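Local coordinates for UBA-domain protein mud1 (PDB 1Z96) that binds polyubiquitin chains through its C-terminal UBA domain and links polyubiquitinated proteins to the 19S proteasome for degradation, at residues A[4-8]-A[21-25]. Numbering follows the deposited sequence.
Sequences LNSKI and AAQAL
The backbone N of I8 donates to O of L4 at 2.9 Å, closing a turn of helix 4-13, and L25 of helix 18-27 lays its CD1 methyl against that turn, 3.5 Å from the same I8 N. The matching turn across the way is tied by L25 N to A21 O. Between the segments the side-chain contacts are apolar. L25 carries the largest share of them, resting on the surface of helix 4-13. Its CG lies anti to its own carbonyl carbon (chi1 -77°), which swings the branch toward 4-8, where CD1 leads and CD2 lies to the side against K7 CB. CD1 presses on I8 CG1 at 3.6 Å and on K7 CB at 3.7 Å. L4 and L25 run past one another in opposite senses, the CD1 methyl of L4 ending 3.9 Å from L25 CB. K7 gives only the root of its chain: beyond CG it extends away, and NZ bonds to the backbone O of G30. I8 spreads both branches over A21 and A22. CG1 stands anti to the carbonyl carbon (chi1 -67°) and carries CD1 to 3.9 Å from A22 CB, whereas the CG2 methyl approaches A21 CB at 4.1 Å. Cutting I8 back to an alanine is likely to strip A22 and A21 of this packing and leave L25 CD1 without the CG1 against which it rests. L25 packs among L4, K7, I8 and L11, rather like a knob in a hole, and also touches A35 of helix 32-39. With the segment axes inclined at 123°, this joins the first two helices in the compact three-helix bundle of the UBA domain, whose residue A24 takes part in monoubiquitin binding.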
ATOM      1  N   LEU A   4       6.151   0.155   7.696  1.00 29.80           N
ATOM      2  CA  LEU A   4       5.595  -0.501   6.516  1.00 28.84           C
ATOM      3  C   LEU A   4       4.266  -1.188   6.799  1.00 26.98           C
ATOM      4  O   LEU A   4       3.323  -1.048   6.032  1.00 25.72           O
ATOM      5  CB  LEU A   4       6.588  -1.504   5.939  1.00 29.36           C
ATOM      6  CG  LEU A   4       6.149  -2.305   4.712  1.00 30.65           C
ATOM      7  CD1 LEU A   4       5.772  -1.377   3.565  1.00 32.10           C
ATOM      8  CD2 LEU A   4       7.253  -3.256   4.295  1.00 31.31           C
ATOM      9  N   ASN A   5       4.179  -1.929   7.900  1.00 25.53           N
ATOM     10  CA  ASN A   5       2.928  -2.628   8.210  1.00 24.74           C
ATOM     11  C   ASN A   5       1.752  -1.687   8.425  1.00 24.07           C
ATOM     12  O   ASN A   5       0.631  -1.984   8.035  1.00 23.36           O
ATOM     13  CB  ASN A   5       3.130  -3.567   9.394  1.00 24.61           C
ATOM     14  CG  ASN A   5       3.993  -4.744   9.039  1.00 24.47           C
ATOM     15  OD1 ASN A   5       4.039  -5.174   7.880  1.00 24.71           O
ATOM     16  ND2 ASN A   5       4.678  -5.284  10.028  1.00 26.77           N
ATOM     17  N   SER A   6       2.007  -0.538   9.044  1.00 23.96           N
ATOM     18  CA  SER A   6       0.965   0.454   9.200  0.50 24.41           C
ATOM     19  C   SER A   6       0.491   0.971   7.847  1.00 23.69           C
ATOM     20  O   SER A   6      -0.709   1.176   7.647  1.00 23.39           O
ATOM     21  CB  SER A   6       1.435   1.593  10.105  0.50 25.00           C
ATOM     22  OG  SER A   6       1.586   1.102  11.425  0.50 27.03           O
ATOM     23  N   LYS A   7       1.415   1.156   6.911  1.00 23.23           N
ATOM     24  CA  LYS A   7       1.018   1.572   5.561  1.00 23.54           C
ATOM     25  C   LYS A   7       0.234   0.479   4.841  1.00 22.07           C
ATOM     26  O   LYS A   7      -0.729   0.767   4.145  1.00 21.49           O
ATOM     27  CB  LYS A   7       2.243   1.979   4.752  1.00 24.08           C
ATOM     28  CG  LYS A   7       2.911   3.223   5.308  1.00 25.50           C
ATOM     29  CD  LYS A   7       4.273   3.408   4.704  1.00 26.18           C
ATOM     30  CE  LYS A   7       5.000   4.559   5.299  1.00 28.06           C
ATOM     31  NZ  LYS A   7       6.362   4.694   4.673  1.00 30.38           N
ATOM     32  N   ILE A   8       0.654  -0.775   4.973  1.00 21.63           N
ATOM     33  CA  ILE A   8      -0.136  -1.860   4.364  1.00 21.82           C
ATOM     34  C   ILE A   8      -1.559  -1.845   4.910  1.00 21.80           C
ATOM     35  O   ILE A   8      -2.533  -1.947   4.162  1.00 22.18           O
ATOM     36  CB  ILE A   8       0.516  -3.246   4.577  1.00 21.44           C
ATOM     37  CG1 ILE A   8       1.838  -3.329   3.812  1.00 20.92           C
ATOM     38  CG2 ILE A   8      -0.410  -4.326   4.073  1.00 21.12           C
ATOM     39  CD1 ILE A   8       2.723  -4.505   4.234  1.00 22.08           C
ATOM     40  N   ALA A  21      -1.265  -4.684  -1.796  1.00 22.70           N
ATOM     41  CA  ALA A  21      -0.831  -3.502  -1.023  1.00 22.05           C
ATOM     42  C   ALA A  21       0.671  -3.495  -0.750  1.00 21.57           C
ATOM     43  O   ALA A  21       1.361  -2.505  -0.982  1.00 20.66           O
ATOM     44  CB  ALA A  21      -1.606  -3.419   0.275  1.00 21.75           C
ATOM     45  N   ALA A  22       1.176  -4.611  -0.240  1.00 21.22           N
ATOM     46  CA  ALA A  22       2.593  -4.744   0.050  1.00 21.62           C
ATOM     47  C   ALA A  22       3.436  -4.546  -1.185  1.00 21.47           C
ATOM     48  O   ALA A  22       4.500  -3.888  -1.148  1.00 21.03           O
ATOM     49  CB  ALA A  22       2.882  -6.124   0.655  1.00 21.65           C
ATOM     50  N   GLN A  23       2.970  -5.121  -2.286  1.00 21.97           N
ATOM     51  CA  GLN A  23       3.712  -5.051  -3.546  1.00 22.67           C
ATOM     52  C   GLN A  23       3.752  -3.635  -4.107  1.00 22.90           C
ATOM     53  O   GLN A  23       4.804  -3.180  -4.589  1.00 23.04           O
ATOM     54  CB  GLN A  23       3.154  -6.061  -4.552  1.00 23.62           C
ATOM     55  CG  GLN A  23       3.473  -7.501  -4.156  1.00 24.63           C
ATOM     56  CD  GLN A  23       2.841  -8.570  -5.049  1.00 26.28           C
ATOM     57  OE1 GLN A  23       1.893  -8.319  -5.791  1.00 29.79           O
ATOM     58  NE2 GLN A  23       3.342  -9.792  -4.917  1.00 30.23           N
ATOM     59  N   ALA A  24       2.633  -2.926  -3.990  1.00 22.29           N
ATOM     60  CA  ALA A  24       2.574  -1.503  -4.370  1.00 22.11           C
ATOM     61  C   ALA A  24       3.506  -0.653  -3.508  1.00 21.29           C
ATOM     62  O   ALA A  24       4.242   0.179  -4.005  1.00 20.11           O
ATOM     63  CB  ALA A  24       1.154  -0.996  -4.298  1.00 21.94           C
ATOM     64  N   LEU A  25       3.514  -0.898  -2.210  1.00 21.25           N
ATOM     65  CA  LEU A  25       4.426  -0.169  -1.343  1.00 22.09           C
ATOM     66  C   LEU A  25       5.900  -0.462  -1.624  1.00 22.64           C
ATOM     67  O   LEU A  25       6.742   0.437  -1.530  1.00 23.28           O
ATOM     68  CB  LEU A  25       4.102  -0.454   0.118  1.00 22.08           C
ATOM     69  CG  LEU A  25       2.887   0.295   0.635  1.00 23.42           C
ATOM     70  CD1 LEU A  25       2.318  -0.371   1.880  1.00 25.45           C
ATOM     71  CD2 LEU A  25       3.241   1.758   0.903  1.00 22.48           C
TER